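Local coordinates for aromatic-amino-acid:2-oxoglutarate transaminase (Candida albicans, PDB 6HND), which probably transfers amino groups from aromatic amino acids, and perhaps from 2-aminoadipate, to 2-oxo acids with the help of pyridoxal 5'-phosphate, at residues V186-T190 / S482-F488; M455-L459 / V470-N474. All blocks are in the same frame, centred on the assembly; numbering follows the deposited sequence.

Interaction 1 of 2, residues V186-T190 / S482-F488; sequences VEEFT and SKDRSNF
Glu188 and Arg485 meet in a side-on, two-pronged salt bridge. Arg485 NH2 donates to Glu188 OE1 over 2.7 Å, and Arg485 NE to Glu188 OE2 over 2.9 Å, both bonds nearly straight and both on the syn side of the oxygens. The carboxylate plane is turned 31° from the guanidinium plane, though each oxygen still meets its nitrogen near the guanidinium plane. The glutamate chain is extended beyond CG, whereas the arginine bends at chi3 (-66°) to turn its NE-NH2 edge to the acid. Ser482 adds a third bond: its OG donates to Glu188 OE1 over 2.8 Å from the anti side, tilted somewhat out of the carboxylate plane. OE1 thus takes two donors, and Ile210 N reaches OE2, an arrangement that fixes the rotation of the buried carboxylate and would be expected to favour its charged form. One water spans Glu188 O and Ser482 OG, donating to both.

Aromatic packing lies alongside. The edge of Phe488 stands over the face of Phe189 in a T-shaped pair, centroids 4.9 Å apart and planes at 75°, with Phe488 CE1 above the ring centre. Ser486 OG lies 3.7 Å from Phe189 CE1, at the ring edge; that hydroxyl donates to Ser482 O.

Strand 183-187 belongs to the mixed seven-stranded sheet of the large domain in fold-type I aminotransferases, and Phe488 begins a strand of the small antiparallel sheet. The contact is therefore interdomain, at the C-terminal end of strand 183-187, next to edge strand 204-208; the following loop leads to Phe191 of the pyridoxal-phosphate pocket.

Interaction 2 of 2, residues M455-L459 / V470-N474; sequences MKLLL and VPGYN
Met455 opens the contact with its CB, which lies 3.7 Å from CE2 of Tyr473, near the ring plane and so at the edge of the aromatic group. Beyond CB the methionine chain bends at chi2 and chi3, and its further packing is with Phe489, Leu445 and Ile443. Lys456 follows one residue on, its CG 3.3 Å from Tyr473 OH, while the extended chain carries NZ over a face of the Tyr473 ring, 5.9 Å from its centroid, a long and at most weak cation-pi attraction. The lysine also packs on Asp26 of the second subunit. Helix 451-465 here covers the small antiparallel sheet of the C-terminal part of the aminotransferase fold; the 470-471 strand is an outermost strand of that sheet, and the chain leaves it through a 3-10 turn carrying Tyr473. One turn along the helix, Leu459 has CG anti to the backbone N (chi1 -172°), which points the branch at the second segment, where CD2 touches both Tyr473 OH, at 3.6 Å, and Pro471 CG, at 4.1 Å. Pro471 in turn lays its CB over one face of the Tyr473 ring, offset toward the rim.

In the fold
From the N terminus, after strand 158-163 the chain runs through strand 183-187 of the large sheet, then the other five strands of that sheet and several helices before helix 451-465. Interaction 2 closes a short loop there, ten residues lying between 455-459 and 470-474. Interaction 1 closes a far longer one, joining 186-190 to 482-488 across 291 residues, and the short loop lies wholly within it without crossing. The two contacts, with centres 11 Å apart, meet at the small sheet: Phe488 O and Gly472 N probably share a hydrogen bond, and Met455 packs on Asn487. Together they join the central sheet, the small sheet and the covering helix.

Interaction 1 of 2, residues V186-T190 / S482-F488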
ATOM      1  N   VAL B 186     -15.716 -20.062   3.229  1.00 29.58           N
ATOM      2  CA  VAL B 186     -16.200 -18.675   3.029  1.00 30.38           C
ATOM      3  C   VAL B 186     -17.730 -18.686   3.074  1.00 33.72           C
ATOM      4  O   VAL B 186     -18.347 -19.580   2.446  1.00 32.89           O
ATOM      5  CB  VAL B 186     -15.641 -18.107   1.717  1.00 31.31           C
ATOM      6  CG1 VAL B 186     -16.162 -16.717   1.438  1.00 31.49           C
ATOM      7  CG2 VAL B 186     -14.118 -18.099   1.712  1.00 33.46           C
ATOM      8  N   GLU B 187     -18.315 -17.722   3.786  1.00 33.44           N
ATOM      9  CA  GLU B 187     -19.782 -17.444   3.740  1.00 33.57           C
ATOM     10  C   GLU B 187     -20.227 -17.376   2.274  1.00 33.02           C
ATOM     11  O   GLU B 187     -19.598 -16.656   1.515  1.00 36.83           O
ATOM     12  CB  GLU B 187     -20.110 -16.187   4.549  1.00 31.06           C
ATOM     13  CG  GLU B 187     -19.848 -16.371   6.034  1.00 30.93           C
ATOM     14  CD  GLU B 187     -19.676 -15.124   6.871  1.00 34.68           C
ATOM     15  OE1 GLU B 187     -19.229 -14.103   6.309  1.00 37.78           O
ATOM     16  OE2 GLU B 187     -19.885 -15.205   8.109  1.00 34.02           O
ATOM     17  N   GLU B 188     -21.284 -18.112   1.922  1.00 32.82           N
ATOM     18  CA  GLU B 188     -21.725 -18.360   0.524  1.00 34.88           C
ATOM     19  C   GLU B 188     -22.043 -17.034  -0.167  1.00 35.70           C
ATOM     20  O   GLU B 188     -21.850 -16.997  -1.376  1.00 32.50           O
ATOM     21  CB  GLU B 188     -22.929 -19.292   0.450  1.00 34.10           C
ATOM     22  CG  GLU B 188     -24.226 -18.732   1.018  1.00 33.02           C
ATOM     23  CD  GLU B 188     -25.409 -19.677   0.808  1.00 35.81           C
ATOM     24  OE1 GLU B 188     -25.416 -20.384  -0.244  1.00 34.12           O
ATOM     25  OE2 GLU B 188     -26.339 -19.708   1.694  1.00 34.11           O
ATOM     26  N   PHE B 189     -22.536 -16.028   0.572  1.00 33.29           N
ATOM     27  CA  PHE B 189     -22.568 -14.606   0.129  1.00 32.69           C
ATOM     28  C   PHE B 189     -21.535 -13.874   0.971  1.00 36.08           C
ATOM     29  O   PHE B 189     -21.573 -14.027   2.234  1.00 35.03           O
ATOM     30  CB  PHE B 189     -23.953 -13.964   0.249  1.00 30.61           C
ATOM     31  CG  PHE B 189     -25.008 -14.747  -0.487  1.00 31.18           C
ATOM     32  CD1 PHE B 189     -25.211 -14.562  -1.843  1.00 28.97           C
ATOM     33  CD2 PHE B 189     -25.768 -15.698   0.176  1.00 31.46           C
ATOM     34  CE1 PHE B 189     -26.146 -15.310  -2.529  1.00 27.05           C
ATOM     35  CE2 PHE B 189     -26.693 -16.458  -0.521  1.00 31.58           C
ATOM     36  CZ  PHE B 189     -26.869 -16.272  -1.871  1.00 27.80           C
ATOM     37  N   THR B 190     -20.636 -13.152   0.306  1.00 31.94           N
ATOM     38  CA  THR B 190     -19.438 -12.600   0.968  1.00 31.07           C
ATOM     39  C   THR B 190     -19.006 -11.281   0.308  1.00 36.62           C
ATOM     40  O   THR B 190     -19.644 -10.817  -0.684  1.00 37.17           O
ATOM     41  CB  THR B 190     -18.327 -13.659   0.975  1.00 32.17           C
ATOM     42  OG1 THR B 190     -17.309 -13.293   1.911  1.00 33.96           O
ATOM     43  CG2 THR B 190     -17.686 -13.849  -0.378  1.00 31.06           C
ATOM     44  N   SER B 482     -25.435 -21.405  -4.604  1.00 34.52           N
ATOM     45  CA  SER B 482     -26.220 -20.395  -3.853  1.00 35.82           C
ATOM     46  C   SER B 482     -27.446 -19.879  -4.634  1.00 37.34           C
ATOM     47  O   SER B 482     -28.198 -19.081  -4.085  1.00 44.23           O
ATOM     48  CB  SER B 482     -25.289 -19.298  -3.461  1.00 34.58           C
ATOM     49  OG  SER B 482     -24.240 -19.835  -2.687  1.00 32.93           O
ATOM     50  N   LYS B 483     -27.644 -20.336  -5.858  1.00 38.94           N
ATOM     51  CA  LYS B 483     -28.745 -19.979  -6.797  1.00 47.08           C
ATOM     52  C   LYS B 483     -30.056 -19.776  -6.032  1.00 42.64           C
ATOM     53  O   LYS B 483     -30.687 -18.700  -6.182  1.00 39.93           O
ATOM     54  CB  LYS B 483     -28.932 -21.121  -7.815  1.00 53.45           C
ATOM     55  CG  LYS B 483     -29.060 -20.728  -9.274  1.00 61.13           C
ATOM     56  CD  LYS B 483     -29.745 -21.777 -10.154  1.00 64.64           C
ATOM     57  CE  LYS B 483     -29.141 -23.165 -10.057  1.00 69.14           C
ATOM     58  NZ  LYS B 483     -29.948 -24.058  -9.193  1.00 70.25           N
ATOM     59  N   ASP B 484     -30.474 -20.800  -5.283  1.00 38.02           N
ATOM     60  CA  ASP B 484     -31.827 -20.857  -4.662  1.00 41.54           C
ATOM     61  C   ASP B 484     -31.985 -19.812  -3.554  1.00 37.20           C
ATOM     62  O   ASP B 484     -33.119 -19.533  -3.245  1.00 38.45           O
ATOM     63  CB  ASP B 484     -32.142 -22.237  -4.094  1.00 45.22           C
ATOM     64  CG  ASP B 484     -32.367 -23.277  -5.174  1.00 50.85           C
ATOM     65  OD1 ASP B 484     -32.805 -22.890  -6.293  1.00 53.51           O
ATOM     66  OD2 ASP B 484     -32.094 -24.460  -4.885  1.00 52.76           O
ATOM     67  N   ARG B 485     -30.907 -19.259  -2.989  1.00 33.28           N
ATOM     68  CA  ARG B 485     -30.978 -18.222  -1.924  1.00 31.95           C
ATOM     69  C   ARG B 485     -30.552 -16.855  -2.467  1.00 33.30           C
ATOM     70  O   ARG B 485     -30.374 -15.907  -1.655  1.00 35.34           O
ATOM     71  CB  ARG B 485     -30.156 -18.716  -0.735  1.00 35.26           C
ATOM     72  CG  ARG B 485     -30.763 -19.957  -0.108  1.00 33.89           C
ATOM     73  CD  ARG B 485     -29.945 -20.494   1.030  1.00 36.92           C
ATOM     74  NE  ARG B 485     -28.673 -20.977   0.541  1.00 37.16           N
ATOM     75  CZ  ARG B 485     -28.487 -22.068  -0.184  1.00 37.83           C
ATOM     76  NH1 ARG B 485     -29.506 -22.836  -0.536  1.00 38.75           N
ATOM     77  NH2 ARG B 485     -27.265 -22.382  -0.577  1.00 40.83           N
ATOM     78  N   SER B 486     -30.452 -16.727  -3.792  1.00 35.49           N
ATOM     79  CA  SER B 486     -29.925 -15.526  -4.491  1.00 37.30           C
ATOM     80  C   SER B 486     -31.054 -14.536  -4.748  1.00 35.97           C
ATOM     81  O   SER B 486     -30.769 -13.486  -5.368  1.00 37.89           O
ATOM     82  CB  SER B 486     -29.250 -15.898  -5.772  1.00 41.38           C
ATOM     83  OG  SER B 486     -28.027 -16.546  -5.494  1.00 45.72           O
ATOM     84  N   ASN B 487     -32.262 -14.840  -4.257  1.00 34.82           N
ATOM     85  CA  ASN B 487     -33.479 -14.007  -4.488  1.00 35.44           C
ATOM     86  C   ASN B 487     -33.468 -12.776  -3.570  1.00 31.95           C
ATOM     87  O   ASN B 487     -34.435 -12.556  -2.832  1.00 30.62           O
ATOM     88  CB  ASN B 487     -34.763 -14.830  -4.328  1.00 37.71           C
ATOM     89  CG  ASN B 487     -34.889 -15.477  -2.961  1.00 38.77           C
ATOM     90  OD1 ASN B 487     -33.894 -15.954  -2.394  1.00 35.86           O
ATOM     91  ND2 ASN B 487     -36.102 -15.448  -2.421  1.00 31.13           N
ATOM     92  N   PHE B 488     -32.425 -11.955  -3.621  1.00 31.88           N
ATOM     93  CA  PHE B 488     -32.389 -10.730  -2.787  1.00 33.96           C
ATOM     94  C   PHE B 488     -31.501  -9.687  -3.441  1.00 33.81           C
ATOM     95  O   PHE B 488     -30.601 -10.057  -4.185  1.00 39.61           O
ATOM     96  CB  PHE B 488     -31.941 -11.010  -1.348  1.00 30.66           C
ATOM     97  CG  PHE B 488     -30.506 -11.426  -1.160  1.00 30.31           C
ATOM     98  CD1 PHE B 488     -30.143 -12.763  -1.211  1.00 35.23           C
ATOM     99  CD2 PHE B 488     -29.531 -10.493  -0.860  1.00 32.94           C
ATOM    100  CE1 PHE B 488     -28.828 -13.149  -0.968  1.00 37.33           C
ATOM    101  CE2 PHE B 488     -28.210 -10.871  -0.664  1.00 34.35           C
ATOM    102  CZ  PHE B 488     -27.858 -12.196  -0.729  1.00 36.39           C
TER
HETATM  103  O   HOH W   1     -21.610 -19.256  -2.886  1.00 31.62           O

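Interaction 2 of 2, residues M455-L459 / V470-N474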
ATOM      1  N   MET B 455     -34.405 -12.541 -11.350  1.00 38.34           N
ATOM      2  CA  MET B 455     -33.691 -11.506 -10.561  1.00 40.23           C
ATOM      3  C   MET B 455     -32.981 -10.559 -11.539  1.00 40.16           C
ATOM      4  O   MET B 455     -33.036  -9.352 -11.290  1.00 41.94           O
ATOM      5  CB  MET B 455     -32.714 -12.131  -9.552  1.00 38.54           C
ATOM      6  CG  MET B 455     -33.417 -12.791  -8.348  1.00 35.79           C
ATOM      7  SD  MET B 455     -34.383 -11.630  -7.313  1.00 37.69           S
ATOM      8  CE  MET B 455     -33.061 -10.572  -6.725  1.00 35.31           C
ATOM      9  N   LYS B 456     -32.412 -11.063 -12.642  1.00 42.23           N
ATOM     10  CA  LYS B 456     -31.730 -10.208 -13.669  1.00 47.64           C
ATOM     11  C   LYS B 456     -32.762  -9.310 -14.360  1.00 42.08           C
ATOM     12  O   LYS B 456     -32.492  -8.125 -14.529  1.00 45.05           O
ATOM     13  CB  LYS B 456     -30.962 -11.031 -14.705  1.00 46.73           C
ATOM     14  CG  LYS B 456     -29.680 -11.658 -14.195  1.00 48.68           C
ATOM     15  CD  LYS B 456     -29.198 -12.826 -15.046  1.00 56.49           C
ATOM     16  CE  LYS B 456     -28.006 -13.537 -14.430  1.00 59.06           C
ATOM     17  NZ  LYS B 456     -27.684 -14.786 -15.164  1.00 63.48           N
ATOM     18  N   LEU B 457     -33.917  -9.864 -14.702  1.00 42.67           N
ATOM     19  CA  LEU B 457     -35.025  -9.130 -15.352  1.00 43.06           C
ATOM     20  C   LEU B 457     -35.506  -8.029 -14.401  1.00 43.98           C
ATOM     21  O   LEU B 457     -35.668  -6.887 -14.862  1.00 41.88           O
ATOM     22  CB  LEU B 457     -36.130 -10.136 -15.690  1.00 43.30           C
ATOM     23  CG  LEU B 457     -37.026  -9.753 -16.864  1.00 44.88           C
ATOM     24  CD1 LEU B 457     -36.196  -9.471 -18.104  1.00 46.37           C
ATOM     25  CD2 LEU B 457     -38.057 -10.834 -17.130  1.00 45.26           C
ATOM     26  N   LEU B 458     -35.637  -8.348 -13.104  1.00 42.88           N
ATOM     27  CA  LEU B 458     -36.071  -7.390 -12.053  1.00 42.16           C
ATOM     28  C   LEU B 458     -35.009  -6.299 -11.897  1.00 40.63           C
ATOM     29  O   LEU B 458     -35.383  -5.120 -11.689  1.00 37.48           O
ATOM     30  CB  LEU B 458     -36.319  -8.151 -10.747  1.00 42.37           C
ATOM     31  CG  LEU B 458     -36.764  -7.317  -9.551  1.00 44.74           C
ATOM     32  CD1 LEU B 458     -37.916  -6.389  -9.910  1.00 46.82           C
ATOM     33  CD2 LEU B 458     -37.150  -8.219  -8.378  1.00 44.81           C
ATOM     34  N   LEU B 459     -33.726  -6.653 -12.024  1.00 39.01           N
ATOM     35  CA  LEU B 459     -32.632  -5.656 -11.892  1.00 40.14           C
ATOM     36  C   LEU B 459     -32.799  -4.596 -12.993  1.00 41.49           C
ATOM     37  O   LEU B 459     -32.793  -3.390 -12.657  1.00 36.59           O
ATOM     38  CB  LEU B 459     -31.266  -6.342 -11.974  1.00 40.22           C
ATOM     39  CG  LEU B 459     -30.070  -5.433 -11.667  1.00 43.53           C
ATOM     40  CD1 LEU B 459     -30.142  -4.879 -10.247  1.00 39.73           C
ATOM     41  CD2 LEU B 459     -28.743  -6.162 -11.898  1.00 44.44           C
ATOM     42  N   VAL B 470     -27.363  -3.993  -5.579  1.00 42.75           N
ATOM     43  CA  VAL B 470     -26.451  -5.130  -5.868  1.00 37.02           C
ATOM     44  C   VAL B 470     -27.271  -6.396  -5.719  1.00 37.22           C
ATOM     45  O   VAL B 470     -27.785  -6.640  -4.641  1.00 43.28           O
ATOM     46  CB  VAL B 470     -25.234  -5.123  -4.935  1.00 34.33           C
ATOM     47  CG1 VAL B 470     -24.316  -6.310  -5.190  1.00 36.50           C
ATOM     48  CG2 VAL B 470     -24.457  -3.836  -5.089  1.00 36.09           C
ATOM     49  N   PRO B 471     -27.426  -7.220  -6.780  1.00 37.86           N
ATOM     50  CA  PRO B 471     -28.046  -8.534  -6.649  1.00 38.99           C
ATOM     51  C   PRO B 471     -27.119  -9.499  -5.892  1.00 39.30           C
ATOM     52  O   PRO B 471     -25.904  -9.416  -6.047  1.00 37.55           O
ATOM     53  CB  PRO B 471     -28.225  -8.972  -8.112  1.00 40.31           C
ATOM     54  CG  PRO B 471     -27.082  -8.317  -8.829  1.00 36.66           C
ATOM     55  CD  PRO B 471     -26.954  -6.974  -8.149  1.00 37.96           C
ATOM     56  N   GLY B 472     -27.709 -10.378  -5.087  1.00 42.42           N
ATOM     57  CA  GLY B 472     -26.980 -11.349  -4.253  1.00 39.95           C
ATOM     58  C   GLY B 472     -26.150 -12.306  -5.086  1.00 37.53           C
ATOM     59  O   GLY B 472     -25.085 -12.726  -4.605  1.00 35.64           O
ATOM     60  N   TYR B 473     -26.585 -12.617  -6.311  1.00 38.26           N
ATOM     61  CA  TYR B 473     -25.866 -13.551  -7.212  1.00 38.96           C
ATOM     62  C   TYR B 473     -24.485 -12.968  -7.567  1.00 35.56           C
ATOM     63  O   TYR B 473     -23.581 -13.762  -7.832  1.00 44.48           O
ATOM     64  CB  TYR B 473     -26.711 -13.956  -8.425  1.00 37.16           C
ATOM     65  CG  TYR B 473     -27.253 -12.829  -9.261  1.00 41.95           C
ATOM     66  CD1 TYR B 473     -26.424 -12.085 -10.090  1.00 41.88           C
ATOM     67  CD2 TYR B 473     -28.606 -12.544  -9.271  1.00 42.52           C
ATOM     68  CE1 TYR B 473     -26.922 -11.054 -10.869  1.00 44.27           C
ATOM     69  CE2 TYR B 473     -29.123 -11.539 -10.072  1.00 43.12           C
ATOM     70  CZ  TYR B 473     -28.280 -10.797 -10.873  1.00 42.21           C
ATOM     71  OH  TYR B 473     -28.789  -9.789 -11.632  1.00 48.81           O
ATOM     72  N   ASN B 474     -24.281 -11.654  -7.483  1.00 34.83           N
ATOM     73  CA  ASN B 474     -22.946 -11.043  -7.720  1.00 34.88           C
ATOM     74  C   ASN B 474     -22.020 -11.232  -6.507  1.00 38.91           C
ATOM     75  O   ASN B 474     -20.816 -10.892  -6.628  1.00 41.67           O
ATOM     76  CB  ASN B 474     -23.049  -9.569  -8.098  1.00 38.77           C
ATOM     77  CG  ASN B 474     -23.391  -9.350  -9.560  1.00 43.09           C
ATOM     78  OD1 ASN B 474     -23.459 -10.296 -10.350  1.00 42.49           O
ATOM     79  ND2 ASN B 474     -23.594  -8.093  -9.924  1.00 44.27           N
TER